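Local structure of interpain A (3BB7) at residues T159-A164 against V182-L187; D29-E34 against N69-V74; A83-T88 against Y274-L279. The protein is the zymogen form of a bacterial papain-clan cysteine protease, here an N-terminal prodomain joined to a C10-family peptidase domain that probably cleaves proteins. The protein carries 1 engineered substitution. One frame throughout, in Å; residues are numbered along the deposited sequence. Where two conformers were deposited one is given.

From the N terminus, the small prodomain strands lead to contact 2, which closes first. It brings the loop 29-34, between strands 23-26 and 35-39, against the segment 69-74 that follows helix 49-68. The chain then runs on to 83-88, where contact 3 opens a much longer loop. That loop closes at 274-279. Contact 3 thus joins the segment after the prodomain helix 49-68 to the end of strand 267-274 in the peptidase part of the sheet. Contact 1 is nested inside it, joining 159-164 to helix 176-192 within the C10 peptidase domain. Contacts 2 and 3 follow in series. Contacts 1 and 2 lie on opposite sides of the chain's centre.

Contact 1 of 3, residues T159-A164 against V182-L187; sequences TTYDWA and VATLML
Helix 176-192 of the peptidase domain meets an irregular loop here, and Thr184 and Leu185 are the helix residues that touch it. Thr159, Tyr161 and Trp163 supply the loop side. Leu185 puts both methyls against Trp163, and CD1 also reaches Tyr161. Its CG stands anti to the backbone N (chi1 179°), and the two methyls reach toward the loop from there. CD2 lies 3.7 Å from Trp163 CZ3. CD1 lies 4.0 Å from Trp163 CH2 and 4.2 Å from Tyr161 CD2. The Trp163 and Leu185 side chains cross at about a right angle.

One residue earlier on the helix, Thr184 meets Thr159 tip to tip by their methyls, CG2 to CG2 at 3.9 Å. Both hydroxyls turn to other partners: Thr159 OG1 bonds to Asp155 O, and Thr184 OG1 to Asn180 O within its own helix. Thr184 CG2 also comes obliquely to Tyr161 CE2, at 4.4 Å.

The loop packs on itself as well. Thr159 CG2 sits 3.5 Å above one face of the Tyr161 ring, toward its rim. Tyr161 CB lies 3.4 Å above one face of the Trp163 ring. The polar ends of both rings are bonded, Tyr161 OH to His188 ND1 and Trp163 NE1 to Pro131 O. These bonds should limit how the rings can shift. In this papain-like peptidase domain, the loop after strand 150-154 thus packs its aromatic side chains on helix 176-192, and Trp163 and Leu185 also touch helix 116-128.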
ATOM      1  N   THR A 159      11.758  -9.796 -20.440  1.00 11.78           N
ATOM      2  CA  THR A 159      10.831 -10.510 -19.592  1.00 12.34           C
ATOM      3  C   THR A 159       9.403 -10.297 -20.064  1.00 12.65           C
ATOM      4  O   THR A 159       8.942  -9.151 -20.149  1.00 13.15           O
ATOM      5  CB  THR A 159      10.970 -10.071 -18.121  1.00 12.01           C
ATOM      6  OG1 THR A 159      12.267 -10.434 -17.672  1.00 13.24           O
ATOM      7  CG2 THR A 159       9.943 -10.779 -17.227  1.00 12.17           C
ATOM      8  N   THR A 160       8.712 -11.400 -20.390  1.00 12.48           N
ATOM      9  CA  THR A 160       7.288 -11.360 -20.665  1.00 14.20           C
ATOM     10  C   THR A 160       6.590 -11.759 -19.367  1.00 12.86           C
ATOM     11  O   THR A 160       6.601 -12.937 -18.998  1.00 14.81           O
ATOM     12  CB  THR A 160       6.926 -12.335 -21.808  1.00 13.45           C
ATOM     13  OG1 THR A 160       7.663 -11.956 -22.984  1.00 17.67           O
ATOM     14  CG2 THR A 160       5.446 -12.284 -22.109  1.00 16.87           C
ATOM     15  N   TYR A 161       6.004 -10.790 -18.664  1.00 11.76           N
ATOM     16  CA  TYR A 161       5.386 -11.073 -17.357  1.00 11.30           C
ATOM     17  C   TYR A 161       4.294 -12.125 -17.490  1.00 11.31           C
ATOM     18  O   TYR A 161       3.460 -12.081 -18.397  1.00 12.10           O
ATOM     19  CB  TYR A 161       4.908  -9.781 -16.660  1.00 11.63           C
ATOM     20  CG  TYR A 161       6.091  -8.887 -16.444  1.00  9.83           C
ATOM     21  CD1 TYR A 161       6.321  -7.804 -17.273  1.00 11.17           C
ATOM     22  CD2 TYR A 161       7.043  -9.177 -15.446  1.00 11.01           C
ATOM     23  CE1 TYR A 161       7.481  -7.031 -17.138  1.00 10.82           C
ATOM     24  CE2 TYR A 161       8.175  -8.404 -15.288  1.00 10.98           C
ATOM     25  CZ  TYR A 161       8.407  -7.331 -16.154  1.00 10.34           C
ATOM     26  OH  TYR A 161       9.584  -6.585 -16.034  1.00 11.51           O
ATOM     27  N   ASP A 162       4.320 -13.115 -16.617  1.00 10.73           N
ATOM     28  CA  ASP A 162       3.444 -14.282 -16.772  1.00 11.01           C
ATOM     29  C   ASP A 162       2.111 -14.042 -16.061  1.00 11.11           C
ATOM     30  O   ASP A 162       1.795 -14.685 -15.048  1.00 10.26           O
ATOM     31  CB  ASP A 162       4.161 -15.523 -16.268  1.00 11.44           C
ATOM     32  CG  ASP A 162       3.425 -16.822 -16.611  1.00 12.19           C
ATOM     33  OD1 ASP A 162       3.903 -17.876 -16.139  1.00 12.53           O
ATOM     34  OD2 ASP A 162       2.404 -16.815 -17.350  1.00 13.89           O
ATOM     35  N   TRP A 163       1.337 -13.095 -16.590  1.00 10.63           N
ATOM     36  CA  TRP A 163       0.069 -12.691 -15.957  1.00 11.50           C
ATOM     37  C   TRP A 163      -0.894 -13.847 -15.697  1.00 11.30           C
ATOM     38  O   TRP A 163      -1.581 -13.864 -14.682  1.00 12.66           O
ATOM     39  CB  TRP A 163      -0.641 -11.612 -16.785  1.00 11.17           C
ATOM     40  CG  TRP A 163       0.236 -10.413 -17.031  1.00 10.69           C
ATOM     41  CD1 TRP A 163       0.771 -10.006 -18.214  1.00 12.32           C
ATOM     42  CD2 TRP A 163       0.782  -9.541 -16.029  1.00 10.43           C
ATOM     43  NE1 TRP A 163       1.519  -8.873 -18.040  1.00 11.63           N
ATOM     44  CE2 TRP A 163       1.575  -8.582 -16.694  1.00 12.28           C
ATOM     45  CE3 TRP A 163       0.641  -9.452 -14.639  1.00 10.96           C
ATOM     46  CZ2 TRP A 163       2.235  -7.542 -16.007  1.00 11.23           C
ATOM     47  CZ3 TRP A 163       1.311  -8.430 -13.949  1.00 12.28           C
ATOM     48  CH2 TRP A 163       2.121  -7.499 -14.632  1.00 11.93           C
ATOM     49  N   ALA A 164      -0.918 -14.818 -16.605  1.00 10.86           N
ATOM     50  CA  ALA A 164      -1.862 -15.950 -16.470  1.00 11.98           C
ATOM     51  C   ALA A 164      -1.547 -16.839 -15.269  1.00 12.05           C
ATOM     52  O   ALA A 164      -2.436 -17.600 -14.858  1.00 13.08           O
ATOM     53  CB  ALA A 164      -1.899 -16.789 -17.767  1.00 12.45           C
ATOM     54  N   VAL A 182       4.848 -14.595  -9.881  1.00  9.85           N
ATOM     55  CA  VAL A 182       4.743 -13.465  -8.986  1.00  9.90           C
ATOM     56  C   VAL A 182       6.116 -13.022  -8.455  1.00 10.26           C
ATOM     57  O   VAL A 182       6.322 -11.809  -8.260  1.00 10.79           O
ATOM     58  CB  VAL A 182       3.704 -13.701  -7.843  1.00  8.67           C
ATOM     59  CG1 VAL A 182       4.200 -14.706  -6.793  1.00 10.77           C
ATOM     60  CG2 VAL A 182       3.352 -12.392  -7.179  1.00 11.00           C
ATOM     61  N   ALA A 183       7.035 -13.972  -8.223  1.00 11.04           N
ATOM     62  CA  ALA A 183       8.354 -13.620  -7.697  1.00 10.83           C
ATOM     63  C   ALA A 183       9.138 -12.765  -8.686  1.00 10.75           C
ATOM     64  O   ALA A 183       9.871 -11.888  -8.271  1.00 10.80           O
ATOM     65  CB  ALA A 183       9.137 -14.869  -7.366  1.00 11.65           C
ATOM     66  N   THR A 184       9.009 -13.058  -9.989  1.00 10.12           N
ATOM     67  CA  THR A 184       9.669 -12.263 -11.022  1.00 10.67           C
ATOM     68  C   THR A 184       9.138 -10.833 -10.984  1.00 10.55           C
ATOM     69  O   THR A 184       9.927  -9.890 -10.994  1.00 10.06           O
ATOM     70  CB  THR A 184       9.423 -12.898 -12.395  1.00 10.45           C
ATOM     71  OG1 THR A 184      10.023 -14.207 -12.417  1.00 12.06           O
ATOM     72  CG2 THR A 184      10.003 -12.029 -13.494  1.00 12.18           C
ATOM     73  N   LEU A 185       7.809 -10.682 -10.945  1.00 10.14           N
ATOM     74  CA  LEU A 185       7.192  -9.365 -10.898  1.00 10.17           C
ATOM     75  C   LEU A 185       7.627  -8.575  -9.646  1.00  9.44           C
ATOM     76  O   LEU A 185       7.984  -7.395  -9.736  1.00 10.58           O
ATOM     77  CB  LEU A 185       5.663  -9.504 -10.975  1.00  9.92           C
ATOM     78  CG  LEU A 185       4.862  -8.198 -10.921  1.00 10.58           C
ATOM     79  CD1 LEU A 185       5.204  -7.293 -12.151  1.00 12.09           C
ATOM     80  CD2 LEU A 185       3.379  -8.470 -10.872  1.00 11.47           C
ATOM     81  N   MET A 186       7.641  -9.239  -8.485  1.00  9.61           N
ATOM     82  CA  MET A 186       8.072  -8.599  -7.226  1.00  9.55           C
ATOM     83  C   MET A 186       9.511  -8.113  -7.318  1.00  9.62           C
ATOM     84  O   MET A 186       9.804  -6.985  -6.951  1.00  9.76           O
ATOM     85  CB  MET A 186       7.980  -9.602  -6.079  1.00 10.03           C
ATOM     86  CG  MET A 186       6.573  -9.922  -5.647  1.00 11.21           C
ATOM     87  SD  MET A 186       5.864  -8.568  -4.687  1.00 11.95           S
ATOM     88  CE  MET A 186       4.213  -9.205  -4.410  1.00 12.58           C
ATOM     89  N   LEU A 187      10.401  -8.973  -7.842  1.00  9.58           N
ATOM     90  CA  LEU A 187      11.810  -8.614  -7.955  1.00 10.62           C
ATOM     91  C   LEU A 187      11.947  -7.414  -8.896  1.00 10.21           C
ATOM     92  O   LEU A 187      12.617  -6.438  -8.590  1.00 10.41           O
ATOM     93  CB  LEU A 187      12.591  -9.806  -8.487  1.00 11.49           C
ATOM     94  CG  LEU A 187      13.940  -9.516  -9.146  1.00 15.33           C
ATOM     95  CD1 LEU A 187      14.855  -9.193  -8.060  1.00 17.57           C
ATOM     96  CD2 LEU A 187      14.418 -10.725  -9.928  1.00 17.53           C
TER

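Contact 2 of 3, residues D29-E34 against N69-V74; sequences DDLAPE and NKPLNV. Unlike the reference sequence in segment 69-74: Asn73 (reference Ser).
Leu31 lies along the segment that leaves helix 49-68, and its side chain meets three residues in turn. CB is 4.1 Å from Pro71 CA. CG stands anti to the carbonyl carbon (chi1 -63°), and from there the two methyls part. CD2 rests against the proline, 3.6 Å from Pro71 N and 3.8 Å from Pro71 CG, and also lies near the carbonyl carbon of Lys70. CD1 reaches back to the end of the helix, 3.8 Å from Asn69 OD1. The Leu31 and Asn69 side chains cross at about a right angle.

The backbone of Leu31 is gripped too. Leu72 N donates to Leu31 O at 2.8 Å, almost straight at 176°. A water gives a weak bond to the same oxygen and a firmer one to Leu72 O, so it bridges the two segments. Pro71 CA makes a CA-H...O contact with Leu31 O.

The remaining side-chain contacts are apolar. Ala32 CB meets Leu72 CD1 at 3.8 Å. Pro33 CD lies 4.1 Å from Leu72 CB, and Pro33 CG comes to Val74 CG2 at 4.3 Å. Leu72 also packs on Val61, Ile62 and Ala65 of helix 49-68, while Pro33 touches Lys295 and Leu298.

Each partner has its own local motif. Asp29 OD1 accepts from Leu31 N through its anti lone pair, an Asx turn inside the type I turn Asp29-Ala32. Asn69, with positive phi, is the C-prime residue of a Schellman motif. A type I turn of the prodomain, between strands 23-26 and 35-39, thus packs on the segment that follows the Schellman motif ending helix 49-68.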
ATOM      1  N   ASP A  29     -14.124  10.759  20.829  1.00 12.39           N
ATOM      2  CA  ASP A  29     -13.828  12.162  21.052  1.00 14.35           C
ATOM      3  C   ASP A  29     -14.759  13.053  20.268  1.00 13.73           C
ATOM      4  O   ASP A  29     -15.074  12.756  19.124  1.00 14.56           O
ATOM      5  CB  ASP A  29     -12.416  12.495  20.621  1.00 15.02           C
ATOM      6  CG  ASP A  29     -11.890  13.689  21.351  1.00 18.05           C
ATOM      7  OD1 ASP A  29     -12.274  14.859  20.975  1.00 19.46           O
ATOM      8  OD2 ASP A  29     -11.150  13.433  22.343  1.00 18.15           O
ATOM      9  N   ASP A  30     -15.171  14.172  20.861  1.00 13.76           N
ATOM     10  CA  ASP A  30     -16.070  15.071  20.169  1.00 14.42           C
ATOM     11  C   ASP A  30     -15.467  15.631  18.890  1.00 13.88           C
ATOM     12  O   ASP A  30     -16.213  16.011  17.991  1.00 14.61           O
ATOM     13  CB  ASP A  30     -16.499  16.185  21.102  1.00 15.88           C
ATOM     14  CG  ASP A  30     -17.547  15.708  22.093  1.00 18.30           C
ATOM     15  OD1 ASP A  30     -18.747  15.680  21.719  1.00 21.79           O
ATOM     16  OD2 ASP A  30     -17.182  15.324  23.240  1.00 17.76           O
ATOM     17  N   LEU A  31     -14.139  15.666  18.814  1.00 13.35           N
ATOM     18  CA  LEU A  31     -13.432  16.259  17.677  1.00 13.80           C
ATOM     19  C   LEU A  31     -13.000  15.286  16.591  1.00 13.62           C
ATOM     20  O   LEU A  31     -12.352  15.695  15.617  1.00 14.83           O
ATOM     21  CB  LEU A  31     -12.203  17.019  18.178  1.00 14.00           C
ATOM     22  CG  LEU A  31     -12.520  18.206  19.095  1.00 15.43           C
ATOM     23  CD1 LEU A  31     -11.281  18.711  19.839  1.00 18.06           C
ATOM     24  CD2 LEU A  31     -13.132  19.341  18.290  1.00 16.62           C
ATOM     25  N   ALA A  32     -13.360  14.017  16.748  1.00 13.04           N
ATOM     26  CA  ALA A  32     -13.032  12.989  15.755  1.00 13.14           C
ATOM     27  C   ALA A  32     -14.279  12.221  15.337  1.00 12.64           C
ATOM     28  O   ALA A  32     -15.167  11.992  16.151  1.00 13.05           O
ATOM     29  CB  ALA A  32     -12.033  12.009  16.332  1.00 13.05           C
ATOM     30  N   PRO A  33     -14.326  11.776  14.064  1.00 12.70           N
ATOM     31  CA  PRO A  33     -15.428  10.877  13.694  1.00 12.74           C
ATOM     32  C   PRO A  33     -15.242   9.546  14.408  1.00 12.47           C
ATOM     33  O   PRO A  33     -14.100   9.116  14.611  1.00 12.78           O
ATOM     34  CB  PRO A  33     -15.251  10.687  12.192  1.00 12.82           C
ATOM     35  CG  PRO A  33     -13.820  11.004  11.929  1.00 13.53           C
ATOM     36  CD  PRO A  33     -13.386  12.013  12.947  1.00 13.16           C
ATOM     37  N   GLU A  34     -16.343   8.896  14.785  1.00 11.92           N
ATOM     38  CA  GLU A  34     -16.256   7.695  15.589  1.00 12.83           C
ATOM     39  C   GLU A  34     -15.620   6.534  14.807  1.00 12.20           C
ATOM     40  O   GLU A  34     -14.687   5.905  15.270  1.00 13.38           O
ATOM     41  CB  GLU A  34     -17.642   7.298  16.051  1.00 12.17           C
ATOM     42  CG  GLU A  34     -17.602   6.159  17.055  1.00 12.20           C
ATOM     43  CD  GLU A  34     -18.951   5.774  17.617  1.00 13.71           C
ATOM     44  OE1 GLU A  34     -19.954   5.667  16.856  1.00 15.91           O
ATOM     45  OE2 GLU A  34     -18.984   5.538  18.843  1.00 14.44           O
ATOM     46  N   ASN A  69      -7.948  21.940  19.522  1.00 20.22           N
ATOM     47  CA  ASN A  69      -9.404  22.111  19.628  1.00 21.54           C
ATOM     48  C   ASN A  69     -10.047  22.360  18.266  1.00 21.64           C
ATOM     49  O   ASN A  69     -10.920  23.229  18.115  1.00 21.93           O
ATOM     50  CB  ASN A  69      -9.738  23.258  20.581  1.00 22.35           C
ATOM     51  CG  ASN A  69     -11.087  23.102  21.220  1.00 24.31           C
ATOM     52  OD1 ASN A  69     -11.464  22.012  21.674  1.00 25.34           O
ATOM     53  ND2 ASN A  69     -11.826  24.212  21.297  1.00 27.43           N
ATOM     54  N   LYS A  70      -9.606  21.598  17.273  1.00 20.75           N
ATOM     55  CA  LYS A  70     -10.088  21.743  15.910  1.00 22.13           C
ATOM     56  C   LYS A  70     -10.632  20.397  15.475  1.00 20.94           C
ATOM     57  O   LYS A  70      -9.889  19.406  15.474  1.00 20.80           O
ATOM     58  CB  LYS A  70      -8.940  22.163  14.995  1.00 22.31           C
ATOM     59  CG  LYS A  70      -9.139  21.909  13.476  1.00 27.14           C
ATOM     60  CD  LYS A  70      -9.748  23.105  12.723  1.00 31.69           C
ATOM     61  CE  LYS A  70     -11.245  22.933  12.442  1.00 33.30           C
ATOM     62  NZ  LYS A  70     -11.543  21.817  11.490  1.00 34.36           N
ATOM     63  N   PRO A  71     -11.909  20.355  15.069  1.00 20.38           N
ATOM     64  CA  PRO A  71     -12.477  19.080  14.649  1.00 20.16           C
ATOM     65  C   PRO A  71     -11.771  18.518  13.429  1.00 19.39           C
ATOM     66  O   PRO A  71     -11.350  19.271  12.529  1.00 19.06           O
ATOM     67  CB  PRO A  71     -13.926  19.433  14.279  1.00 20.12           C
ATOM     68  CG  PRO A  71     -14.196  20.756  14.897  1.00 21.49           C
ATOM     69  CD  PRO A  71     -12.882  21.459  14.982  1.00 20.97           C
ATOM     70  N   LEU A  72     -11.625  17.196  13.391  1.00 18.76           N
ATOM     71  CA  LEU A  72     -11.038  16.547  12.229  1.00 18.10           C
ATOM     72  C   LEU A  72     -12.010  16.640  11.060  1.00 18.92           C
ATOM     73  O   LEU A  72     -13.228  16.566  11.240  1.00 19.01           O
ATOM     74  CB  LEU A  72     -10.657  15.081  12.515  1.00 16.94           C
ATOM     75  CG  LEU A  72      -9.497  14.875  13.493  1.00 15.56           C
ATOM     76  CD1 LEU A  72      -9.470  13.428  13.990  1.00 17.10           C
ATOM     77  CD2 LEU A  72      -8.136  15.248  12.839  1.00 15.18           C
ATOM     78  N   ASN A  73     -11.467  16.804   9.868  1.00 19.24           N
ATOM     79  CA  ASN A  73     -12.353  16.927   8.717  1.00 20.49           C
ATOM     80  C   ASN A  73     -12.885  15.581   8.238  1.00 18.02           C
ATOM     81  O   ASN A  73     -12.268  14.532   8.469  1.00 17.00           O
ATOM     82  CB  ASN A  73     -11.697  17.710   7.593  1.00 22.25           C
ATOM     83  CG  ASN A  73     -10.527  16.997   6.984  1.00 26.71           C
ATOM     84  OD1 ASN A  73     -10.559  15.782   6.739  1.00 34.29           O
ATOM     85  ND2 ASN A  73      -9.479  17.748   6.703  1.00 30.21           N
ATOM     86  N   VAL A  74     -14.051  15.641   7.602  1.00 15.82           N
ATOM     87  CA  VAL A  74     -14.709  14.475   7.017  1.00 14.37           C
ATOM     88  C   VAL A  74     -15.065  14.891   5.594  1.00 13.10           C
ATOM     89  O   VAL A  74     -15.827  15.848   5.380  1.00 13.64           O
ATOM     90  CB  VAL A  74     -15.988  14.112   7.786  1.00 14.55           C
ATOM     91  CG1 VAL A  74     -16.682  12.960   7.108  1.00 14.37           C
ATOM     92  CG2 VAL A  74     -15.635  13.737   9.213  1.00 14.50           C
TER
HETATM   93  O   HOH W   1     -14.572  15.206  13.297  1.00 20.44           O

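Contact 3 of 3, residues A83-T88 against Y274-L279; sequences AAEVST and YNKAGL
Val86 and Tyr274 form a single antiparallel bridge as a hydrogen-bonded pair. Val86 N donates to Tyr274 O at 2.9 Å. In return Tyr274 N donates to Val86 O at 2.9 Å, in the carbonyl plane on a lone pair. The phenol adds a third bond across the contact: Tyr274 OH gives its hydrogen to Ala83 O at 2.7 Å, tilted 28° from the carbonyl plane. Thr246 OG1 is also bonded to that hydroxyl and to Ala83 N.

Chi1 of 60° sets Tyr274 CG between the backbone N and the carbonyl carbon, which brings one ring face under Val86. Val86 CG2 reaches Tyr274 CE1 at 3.6 Å. Lys276 CE touches Glu85 CD at 4.1 Å, but Glu85 OE2 and Lys276 NZ stay 4.7 Å apart, so no salt bridge forms.

Gly278 N to Asn275 O closes the type I turn Asn275-Gly278. Asn275 OD1 accepts weakly from Ala277 N and Leu279 N, and Asn275 N donates to Leu279 O. Segment 83-88, between helices 49-68 and 116-128, lies beside the end of strand 267-274 and the turn leading to 280-283. Phe242 of helix 234-246 meets the Tyr274 ring, and Tyr293 of strand 292-294 touches Asn275.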
ATOM      1  N   ALA A  83     -17.840   8.893  -9.247  1.00 14.33           N
ATOM      2  CA  ALA A  83     -18.654   7.754  -8.879  1.00 15.32           C
ATOM      3  C   ALA A  83     -19.124   7.872  -7.447  1.00 14.74           C
ATOM      4  O   ALA A  83     -18.394   8.335  -6.544  1.00 14.93           O
ATOM      5  CB  ALA A  83     -17.877   6.452  -9.093  1.00 14.61           C
ATOM      6  N   ALA A  84     -20.350   7.432  -7.201  1.00 15.16           N
ATOM      7  CA  ALA A  84     -20.860   7.480  -5.836  1.00 15.74           C
ATOM      8  C   ALA A  84     -19.980   6.689  -4.860  1.00 15.72           C
ATOM      9  O   ALA A  84     -19.811   7.091  -3.710  1.00 16.34           O
ATOM     10  CB  ALA A  84     -22.280   6.985  -5.772  1.00 16.69           C
ATOM     11  N   GLU A  85     -19.462   5.556  -5.339  1.00 14.21           N
ATOM     12  CA  GLU A  85     -18.598   4.665  -4.559  1.00 14.21           C
ATOM     13  C   GLU A  85     -17.859   3.832  -5.601  1.00 13.28           C
ATOM     14  O   GLU A  85     -18.325   3.705  -6.741  1.00 13.64           O
ATOM     15  CB  GLU A  85     -19.436   3.778  -3.637  1.00 14.83           C
ATOM     16  CG  GLU A  85     -20.534   3.024  -4.388  1.00 19.19           C
ATOM     17  CD  GLU A  85     -21.472   2.255  -3.503  1.00 25.11           C
ATOM     18  OE1 GLU A  85     -21.160   2.086  -2.306  1.00 28.00           O
ATOM     19  OE2 GLU A  85     -22.527   1.809  -4.019  1.00 27.80           O
ATOM     20  N   VAL A  86     -16.696   3.294  -5.219  1.00 11.86           N
ATOM     21  CA  VAL A  86     -15.939   2.371  -6.075  1.00 12.00           C
ATOM     22  C   VAL A  86     -15.558   1.178  -5.206  1.00 11.48           C
ATOM     23  O   VAL A  86     -14.769   1.302  -4.277  1.00 10.79           O
ATOM     24  CB  VAL A  86     -14.676   3.055  -6.673  1.00 11.70           C
ATOM     25  CG1 VAL A  86     -13.814   2.035  -7.423  1.00 13.13           C
ATOM     26  CG2 VAL A  86     -15.126   4.223  -7.593  1.00 13.24           C
ATOM     27  N   SER A  87     -16.174   0.023  -5.451  1.00 13.16           N
ATOM     28  CA  SER A  87     -15.901  -1.123  -4.592  1.00 13.96           C
ATOM     29  C   SER A  87     -14.504  -1.674  -4.911  1.00 13.61           C
ATOM     30  O   SER A  87     -14.045  -1.588  -6.047  1.00 14.67           O
ATOM     31  CB  SER A  87     -16.974  -2.193  -4.731  0.50 14.37           C
ATOM     32  OG  SER A  87     -17.105  -2.559  -6.074  0.50 15.87           O
ATOM     33  N   THR A  88     -13.834  -2.165  -3.876  1.00 14.17           N
ATOM     34  CA  THR A  88     -12.521  -2.806  -3.943  1.00 13.63           C
ATOM     35  C   THR A  88     -12.222  -3.434  -5.305  1.00 13.68           C
ATOM     36  O   THR A  88     -12.900  -4.386  -5.704  1.00 14.36           O
ATOM     37  CB  THR A  88     -12.481  -3.884  -2.836  1.00 14.15           C
ATOM     38  OG1 THR A  88     -12.839  -3.262  -1.593  1.00 14.51           O
ATOM     39  CG2 THR A  88     -11.077  -4.545  -2.714  1.00 14.37           C
ATOM     40  N   TYR A 274     -13.348   3.293  -2.714  1.00 10.86           N
ATOM     41  CA  TYR A 274     -13.812   4.183  -1.651  1.00 10.58           C
ATOM     42  C   TYR A 274     -15.294   3.990  -1.486  1.00  9.78           C
ATOM     43  O   TYR A 274     -15.969   3.509  -2.403  1.00 11.23           O
ATOM     44  CB  TYR A 274     -13.503   5.652  -1.940  1.00 10.63           C
ATOM     45  CG  TYR A 274     -14.102   6.247  -3.204  1.00 10.65           C
ATOM     46  CD1 TYR A 274     -13.375   6.309  -4.387  1.00 11.78           C
ATOM     47  CD2 TYR A 274     -15.401   6.762  -3.210  1.00  9.82           C
ATOM     48  CE1 TYR A 274     -13.928   6.859  -5.527  1.00 11.52           C
ATOM     49  CE2 TYR A 274     -15.954   7.314  -4.349  1.00 11.33           C
ATOM     50  CZ  TYR A 274     -15.198   7.385  -5.498  1.00 11.84           C
ATOM     51  OH  TYR A 274     -15.734   7.936  -6.631  1.00 11.64           O
ATOM     52  N   ASN A 275     -15.785   4.336  -0.300  1.00 10.56           N
ATOM     53  CA  ASN A 275     -17.219   4.223  -0.051  1.00 12.01           C
ATOM     54  C   ASN A 275     -17.881   5.600  -0.036  1.00 12.14           C
ATOM     55  O   ASN A 275     -17.211   6.634  -0.216  1.00 11.96           O
ATOM     56  CB  ASN A 275     -17.541   3.349   1.193  1.00 12.40           C
ATOM     57  CG  ASN A 275     -17.161   3.982   2.523  1.00 12.75           C
ATOM     58  OD1 ASN A 275     -16.845   5.167   2.614  1.00 12.53           O
ATOM     59  ND2 ASN A 275     -17.179   3.161   3.588  1.00 13.55           N
ATOM     60  N   LYS A 276     -19.201   5.619   0.152  1.00 11.84           N
ATOM     61  CA  LYS A 276     -19.940   6.871   0.122  1.00 12.45           C
ATOM     62  C   LYS A 276     -19.545   7.854   1.216  1.00 11.28           C
ATOM     63  O   LYS A 276     -19.693   9.056   1.048  1.00 11.59           O
ATOM     64  CB  LYS A 276     -21.435   6.580   0.200  1.00 11.37           C
ATOM     65  CG  LYS A 276     -21.925   5.880  -1.006  1.00 13.72           C
ATOM     66  CD  LYS A 276     -23.427   5.710  -0.886  1.00 16.38           C
ATOM     67  CE  LYS A 276     -24.019   5.100  -2.130  1.00 18.72           C
ATOM     68  NZ  LYS A 276     -25.466   4.728  -1.867  1.00 21.68           N
ATOM     69  N   ALA A 277     -19.058   7.337   2.348  1.00 11.21           N
ATOM     70  CA  ALA A 277     -18.630   8.170   3.432  1.00 12.48           C
ATOM     71  C   ALA A 277     -17.161   8.596   3.317  1.00 12.00           C
ATOM     72  O   ALA A 277     -16.636   9.256   4.212  1.00 13.57           O
ATOM     73  CB  ALA A 277     -18.872   7.436   4.726  1.00 13.31           C
ATOM     74  N   GLY A 278     -16.513   8.254   2.199  1.00 11.91           N
ATOM     75  CA  GLY A 278     -15.168   8.738   1.915  1.00 12.21           C
ATOM     76  C   GLY A 278     -14.045   7.880   2.483  1.00 11.55           C
ATOM     77  O   GLY A 278     -12.871   8.209   2.281  1.00 13.19           O
ATOM     78  N   LEU A 279     -14.366   6.798   3.212  1.00 11.08           N
ATOM     79  CA  LEU A 279     -13.293   5.823   3.563  1.00 11.58           C
ATOM     80  C   LEU A 279     -12.725   5.173   2.307  1.00 10.75           C
ATOM     81  O   LEU A 279     -13.444   4.962   1.319  1.00 11.23           O
ATOM     82  CB  LEU A 279     -13.814   4.731   4.507  1.00 10.84           C
ATOM     83  CG  LEU A 279     -13.983   5.158   5.967  1.00 12.96           C
ATOM     84  CD1 LEU A 279     -15.114   6.142   6.126  1.00 14.85           C
ATOM     85  CD2 LEU A 279     -14.196   3.898   6.801  1.00 14.48           C
TER